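Local coordinates for protein FdhC (PDB 5KTC) that transfers a 3-hydroxybutanoyl group from its coenzyme A thioester to the amino group of a dTDP-linked amino sugar, as a GNAT-superfamily N-acyltransferase, at residues L15-N29 against T41-K55. Sequence-based numbering, arbitrary orientation.
With FUH ([[(2~{R},3~{S},5~{R})-5-[5-methyl-2,4-bis(oxidanylidene)pyrimidin-1-yl]-3-oxidanyl-oxolan-2-yl]methoxy-oxidanyl-phosphoryl] [(2~{R},3~{R},4~{S},5~{R},6~{R})-6-methyl-3,5-bis(oxidanyl)-4-[[(3~{R})-3-oxidanylbutanoyl]amino]oxan-2-yl] hydrogen phosphate), chain C; EDO (1,2-ethanediol), chain B.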
# COMPACT_ATOMS: atom_id res chain seq x y z
N LEU A 15 4.08 7.66 8.24
CA LEU A 15 2.69 8.16 8.28
C LEU A 15 2.49 9.54 7.67
O LEU A 15 3.33 10.44 7.83
CB LEU A 15 2.20 8.17 9.72
CG LEU A 15 2.06 6.77 10.36
CD1 LEU A 15 1.77 6.80 11.86
CD2 LEU A 15 0.97 5.99 9.65
N VAL A 16 1.37 9.69 6.97
CA VAL A 16 0.96 10.97 6.36
C VAL A 16 0.81 12.08 7.41
O VAL A 16 0.31 11.82 8.52
CB VAL A 16 -0.33 10.78 5.54
CG1 VAL A 16 -0.99 12.10 5.13
CG2 VAL A 16 0.04 9.98 4.31
N GLU A 17 1.27 13.27 7.06
CA GLU A 17 1.01 14.50 7.91
C GLU A 17 0.27 15.54 7.05
O GLU A 17 0.28 15.44 5.80
CB GLU A 17 2.33 15.10 8.42
CG GLU A 17 3.29 14.20 9.22
CD GLU A 17 2.72 13.71 10.54
OE1 GLU A 17 3.24 12.72 11.07
OE2 GLU A 17 1.76 14.32 11.07
N GLU A 18 -0.35 16.54 7.68
CA GLU A 18 -1.02 17.64 6.94
C GLU A 18 -0.15 18.31 5.89
O GLU A 18 -0.62 18.68 4.78
CB GLU A 18 -1.58 18.73 7.89
CG GLU A 18 -2.95 18.39 8.44
CD GLU A 18 -3.52 19.53 9.29
OE1 GLU A 18 -3.56 20.69 8.80
OE2 GLU A 18 -3.93 19.24 10.44
N ASN A 19 1.13 18.42 6.21
CA ASN A 19 2.09 18.97 5.31
C ASN A 19 2.34 18.17 4.02
O ASN A 19 2.94 18.71 3.11
CB ASN A 19 3.44 19.21 6.04
CG ASN A 19 4.20 20.44 5.51
OD1 ASN A 19 4.00 20.88 4.36
ND2 ASN A 19 5.07 21.02 6.37
N ASP A 20 1.88 16.90 3.93
CA ASP A 20 2.00 16.11 2.69
C ASP A 20 0.88 16.46 1.69
O ASP A 20 0.78 15.83 0.60
CB ASP A 20 1.89 14.60 2.99
CG ASP A 20 3.06 14.09 3.91
OD1 ASP A 20 4.19 14.45 3.55
OD2 ASP A 20 2.82 13.40 4.93
N ALA A 21 0.03 17.44 2.05
CA ALA A 21 -1.13 17.71 1.22
C ALA A 21 -0.78 18.08 -0.19
O ALA A 21 -1.41 17.60 -1.11
CB ALA A 21 -2.01 18.76 1.88
N GLU A 22 0.20 18.94 -0.39
CA GLU A 22 0.57 19.29 -1.74
C GLU A 22 1.11 18.11 -2.54
O GLU A 22 0.77 17.98 -3.71
CB GLU A 22 1.60 20.41 -1.78
CG GLU A 22 2.15 20.71 -3.16
CD GLU A 22 3.04 21.94 -3.17
OE1 GLU A 22 3.05 22.61 -4.22
OE2 GLU A 22 3.70 22.24 -2.13
N PHE A 23 1.98 17.29 -1.95
CA PHE A 23 2.47 16.13 -2.66
C PHE A 23 1.31 15.19 -3.10
O PHE A 23 1.32 14.66 -4.21
CB PHE A 23 3.42 15.35 -1.76
CG PHE A 23 3.86 14.05 -2.38
CD1 PHE A 23 4.65 14.08 -3.52
CD2 PHE A 23 3.37 12.84 -1.93
CE1 PHE A 23 5.02 12.92 -4.15
CE2 PHE A 23 3.69 11.68 -2.58
CZ PHE A 23 4.53 11.71 -3.66
N ILE A 24 0.37 15.02 -2.19
CA ILE A 24 -0.79 14.16 -2.40
C ILE A 24 -1.69 14.75 -3.48
O ILE A 24 -2.05 14.01 -4.40
CB ILE A 24 -1.55 13.85 -1.12
CG1 ILE A 24 -0.68 12.98 -0.20
CG2 ILE A 24 -2.76 13.00 -1.46
CD1 ILE A 24 -1.27 12.68 1.15
N CYS A 25 -2.03 16.04 -3.38
CA CYS A 25 -2.86 16.67 -4.43
C CYS A 25 -2.24 16.45 -5.79
O CYS A 25 -2.90 16.05 -6.73
CB CYS A 25 -3.01 18.18 -4.22
SG CYS A 25 -4.18 18.56 -2.95
N THR A 26 -0.94 16.72 -5.89
CA THR A 26 -0.26 16.61 -7.15
C THR A 26 -0.25 15.21 -7.69
O THR A 26 -0.49 15.03 -8.85
CB THR A 26 1.15 17.18 -7.04
OG1 THR A 26 1.04 18.58 -6.75
CG2 THR A 26 1.93 17.01 -8.34
N LEU A 27 0.02 14.23 -6.83
CA LEU A 27 0.06 12.86 -7.25
C LEU A 27 -1.30 12.40 -7.79
O LEU A 27 -1.37 11.85 -8.88
CB LEU A 27 0.46 11.98 -6.07
CG LEU A 27 0.68 10.50 -6.26
CD1 LEU A 27 1.94 10.28 -7.10
CD2 LEU A 27 0.80 9.84 -4.85
N ARG A 28 -2.35 12.66 -6.99
CA ARG A 28 -3.72 12.17 -7.27
C ARG A 28 -4.37 12.87 -8.49
O ARG A 28 -5.26 12.29 -9.12
CB ARG A 28 -4.56 12.36 -6.04
CG ARG A 28 -4.23 11.34 -4.93
CD ARG A 28 -5.22 11.47 -3.79
NE ARG A 28 -6.52 10.91 -4.20
CZ ARG A 28 -6.93 9.66 -4.04
NH1 ARG A 28 -6.17 8.73 -3.43
NH2 ARG A 28 -8.12 9.30 -4.56
N ASN A 29 -3.88 14.07 -8.85
CA ASN A 29 -4.37 14.81 -10.00
C ASN A 29 -3.48 14.67 -11.22
O ASN A 29 -3.66 15.39 -12.22
CB ASN A 29 -4.59 16.27 -9.59
CG ASN A 29 -5.82 16.45 -8.71
OD1 ASN A 29 -6.92 16.53 -9.20
ND2 ASN A 29 -5.64 16.49 -7.41
N THR A 41 -9.77 16.31 -4.62
CA THR A 41 -9.44 17.71 -4.70
C THR A 41 -8.01 17.97 -5.19
O THR A 41 -7.06 17.24 -4.82
CB THR A 41 -9.66 18.42 -3.36
OG1 THR A 41 -9.49 19.83 -3.57
CG2 THR A 41 -8.65 17.98 -2.25
N GLY A 42 -7.88 19.00 -6.03
CA GLY A 42 -6.61 19.60 -6.38
C GLY A 42 -6.32 20.82 -5.49
O GLY A 42 -5.33 21.53 -5.71
N ASP A 43 -7.16 21.08 -4.48
CA ASP A 43 -6.96 22.22 -3.62
C ASP A 43 -6.18 21.77 -2.36
O ASP A 43 -6.65 20.97 -1.55
CB ASP A 43 -8.30 22.86 -3.24
CG ASP A 43 -8.14 23.91 -2.19
OD1 ASP A 43 -7.41 24.87 -2.42
OD2 ASP A 43 -8.69 23.75 -1.11
N ILE A 44 -5.00 22.34 -2.20
CA ILE A 44 -4.09 21.93 -1.07
C ILE A 44 -4.76 22.02 0.24
O ILE A 44 -4.70 21.08 1.01
CB ILE A 44 -2.79 22.74 -1.07
CG1 ILE A 44 -2.02 22.40 -2.36
CG2 ILE A 44 -1.95 22.45 0.19
CD1 ILE A 44 -0.77 23.24 -2.58
N LYS A 45 -5.46 23.12 0.52
CA LYS A 45 -6.15 23.24 1.84
C LYS A 45 -7.24 22.21 2.06
O LYS A 45 -7.46 21.73 3.20
CB LYS A 45 -6.71 24.68 2.05
CG LYS A 45 -5.63 25.63 2.50
CD LYS A 45 -6.01 27.11 2.43
CE LYS A 45 -4.91 27.95 3.07
NZ LYS A 45 -4.85 29.37 2.59
N SER A 46 -7.96 21.89 1.00
CA SER A 46 -8.95 20.83 1.09
C SER A 46 -8.30 19.51 1.38
O SER A 46 -8.79 18.76 2.19
CB SER A 46 -9.80 20.70 -0.18
OG SER A 46 -10.46 21.94 -0.39
N GLN A 47 -7.18 19.24 0.74
CA GLN A 47 -6.48 17.98 1.02
C GLN A 47 -5.92 17.97 2.47
O GLN A 47 -5.98 16.95 3.12
CB GLN A 47 -5.41 17.73 -0.02
CG GLN A 47 -4.57 16.48 0.18
CD GLN A 47 -5.32 15.20 0.10
OE1 GLN A 47 -6.14 15.00 -0.77
NE2 GLN A 47 -5.00 14.26 0.99
N ALA A 48 -5.40 19.10 2.94
CA ALA A 48 -4.94 19.23 4.32
C ALA A 48 -6.10 18.90 5.23
O ALA A 48 -5.92 18.14 6.23
CB ALA A 48 -4.44 20.63 4.64
N GLU A 49 -7.30 19.42 4.90
CA GLU A 49 -8.46 19.09 5.72
C GLU A 49 -8.79 17.58 5.74
O GLU A 49 -9.10 17.03 6.77
CB GLU A 49 -9.74 19.90 5.36
CG GLU A 49 -10.85 19.63 6.41
CD GLU A 49 -12.22 20.18 6.09
OE1 GLU A 49 -13.22 19.62 6.66
OE2 GLU A 49 -12.30 21.16 5.28
N TRP A 50 -8.78 16.95 4.58
CA TRP A 50 -8.95 15.49 4.45
C TRP A 50 -7.96 14.77 5.38
O TRP A 50 -8.32 13.81 6.07
CB TRP A 50 -8.75 15.02 2.98
CG TRP A 50 -9.29 13.62 2.70
CD1 TRP A 50 -10.52 13.28 2.12
CD2 TRP A 50 -8.66 12.39 3.01
NE1 TRP A 50 -10.66 11.91 2.07
CE2 TRP A 50 -9.55 11.34 2.62
CE3 TRP A 50 -7.43 12.04 3.60
CZ2 TRP A 50 -9.24 9.99 2.81
CZ3 TRP A 50 -7.15 10.67 3.79
CH2 TRP A 50 -8.04 9.68 3.39
N ILE A 51 -6.73 15.24 5.39
CA ILE A 51 -5.69 14.59 6.24
C ILE A 51 -5.97 14.80 7.74
O ILE A 51 -5.78 13.90 8.58
CB ILE A 51 -4.32 15.11 5.85
CG1 ILE A 51 -3.97 14.73 4.41
CG2 ILE A 51 -3.24 14.61 6.83
CD1 ILE A 51 -2.69 15.41 3.93
N ARG A 52 -6.48 15.97 8.10
CA ARG A 52 -6.80 16.27 9.51
C ARG A 52 -7.85 15.30 10.07
O ARG A 52 -7.67 14.78 11.14
CB ARG A 52 -7.19 17.76 9.64
CG ARG A 52 -7.35 18.37 11.05
CD ARG A 52 -7.81 19.85 10.94
NE ARG A 52 -7.01 20.61 9.94
CZ ARG A 52 -7.45 21.24 8.83
NH1 ARG A 52 -8.75 21.33 8.50
NH2 ARG A 52 -6.57 21.80 8.01
N ASN A 53 -8.92 15.07 9.31
CA ASN A 53 -9.94 14.06 9.60
C ASN A 53 -9.37 12.66 9.63
O ASN A 53 -9.64 11.85 10.55
CB ASN A 53 -11.07 14.14 8.55
CG ASN A 53 -11.92 15.38 8.76
OD1 ASN A 53 -12.10 16.22 7.86
ND2 ASN A 53 -12.35 15.54 10.00
N TYR A 54 -8.52 12.42 8.66
CA TYR A 54 -7.79 11.15 8.60
C TYR A 54 -6.99 10.94 9.92
O TYR A 54 -7.02 9.87 10.47
CB TYR A 54 -6.86 11.06 7.36
CG TYR A 54 -5.71 10.10 7.72
CD1 TYR A 54 -5.93 8.73 7.87
CD2 TYR A 54 -4.48 10.60 8.05
CE1 TYR A 54 -4.90 7.89 8.33
CE2 TYR A 54 -3.46 9.78 8.51
CZ TYR A 54 -3.67 8.43 8.61
OH TYR A 54 -2.60 7.63 9.06
N LYS A 55 -6.35 12.00 10.42
CA LYS A 55 -5.55 11.91 11.63
C LYS A 55 -6.33 11.52 12.89
O LYS A 55 -5.78 10.84 13.78
CB LYS A 55 -4.73 13.17 11.88
CG LYS A 55 -3.40 13.22 11.11
CD LYS A 55 -2.43 12.11 11.50
CE LYS A 55 -1.02 12.42 11.12
NZ LYS A 55 -0.20 11.20 10.99
O1 FUH C . -5.60 0.97 -4.47
C1 FUH C . -6.46 0.10 -4.50
C2 FUH C . -6.17 -1.33 -4.19
C3 FUH C . -4.72 -1.69 -4.41
O2 FUH C . -4.50 -2.16 -5.77
C4 FUH C . -4.30 -2.82 -3.51
N1 FUH C . -7.80 0.38 -4.78
C5 FUH C . -8.27 1.77 -4.76
C6 FUH C . -9.16 2.06 -5.98
O3 FUH C . -10.18 1.15 -5.97
C7 FUH C . -9.85 3.41 -5.93
C8 FUH C . -10.96 3.61 -6.98
O4 FUH C . -10.46 3.61 -4.64
C9 FUH C . -9.06 2.02 -3.49
O5 FUH C . -8.22 1.96 -2.32
C10 FUH C . -9.62 3.38 -3.50
O6 FUH C . -8.52 4.28 -3.53
P1 FUH C . -8.69 5.82 -3.26
O7 FUH C . -9.15 6.56 -4.45
O8 FUH C . -7.30 6.27 -2.83
O9 FUH C . -9.53 6.08 -1.93
P2 FUH C . -11.10 6.13 -1.64
O10 FUH C . -11.37 5.23 -0.49
O11 FUH C . -11.80 5.72 -2.94
O12 FUH C . -11.23 7.66 -1.28
C11 FUH C . -12.32 8.11 -0.47
C12 FUH C . -12.60 9.54 -0.83
C13 FUH C . -12.66 9.80 -2.35
O13 FUH C . -13.63 10.81 -2.69
C14 FUH C . -11.30 10.40 -2.70
C15 FUH C . -10.97 11.12 -1.42
O14 FUH C . -11.57 10.39 -0.32
N2 FUH C . -9.54 11.17 -1.04
C16 FUH C . -8.86 10.03 -0.71
C17 FUH C . -7.53 10.11 -0.29
C18 FUH C . -6.74 8.87 0.09
C19 FUH C . -6.93 11.40 -0.26
O15 FUH C . -5.71 11.52 0.18
N3 FUH C . -7.62 12.50 -0.58
C20 FUH C . -8.91 12.38 -0.92
O16 FUH C . -9.58 13.46 -1.26
C1 EDO B . 7.43 15.11 1.04
O1 EDO B . 7.54 15.23 2.47
C2 EDO B . 6.02 14.68 0.65
O2 EDO B . 5.03 15.43 1.38
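Gln-47 has its CG anti to the backbone N (chi1 178°), which sends CG along Ala-21 O and Cys-25 SG; a bend at chi2 (64°) then carries the amide past Ile-24 to the nucleotide sugar. Gln-47 CB, placed by the backbone, lies 3.3 Å from Cys-25 SG. Ile-24 CG2 packs against the amide nitrogen, Gln-47 NE2. Ala-21 is a knob in a hole formed by Ile-44, Gln-47, Ala-48 and Ile-51. Its CB comes within 3.6 Å of Ala-48 N, and the axes of helix 21-28 and helix 44-55 approach to 8.5 Å. Ile-51, one side of that hole, also reaches past it: its CG2 touches Val-16 CG1, while its CD1 meets Ile-24 CD1 tip to tip.

Polar bonds close both ends. Lys-55 NZ donates to Val-16 O at 2.6 Å, nearly in line with the carbonyl. Glu-58 also forms a salt bridge with this ammonium, and Glu-17 adds a long one. On the exposed side Glu-18 and Arg-52 form a salt bridge with two weak hydrogen bonds (NH2 to OE1, NE to OE2), the carboxylate and guanidinium planes standing 74° apart. At the other end Asn-29 ND2 bonds both Thr-41 O, from above the carbonyl plane, and Cys-25 O.

The thymine is read by Gln-47: OE1 accepts from FUH N3 at 2.9 Å, and NE2 donates to FUH O15. Trp-50 stacks a ring face on the base. Arg-28 places NH1 and NH2 on FUH O8 and O7, two oxygens of one phosphate, and Ser-38 and Ser-40 help position it. The contact thus joins the two N-terminal helices of the GNAT fold, between strands 11-15 and 63-70, into one wall of the dTDP-sugar pocket.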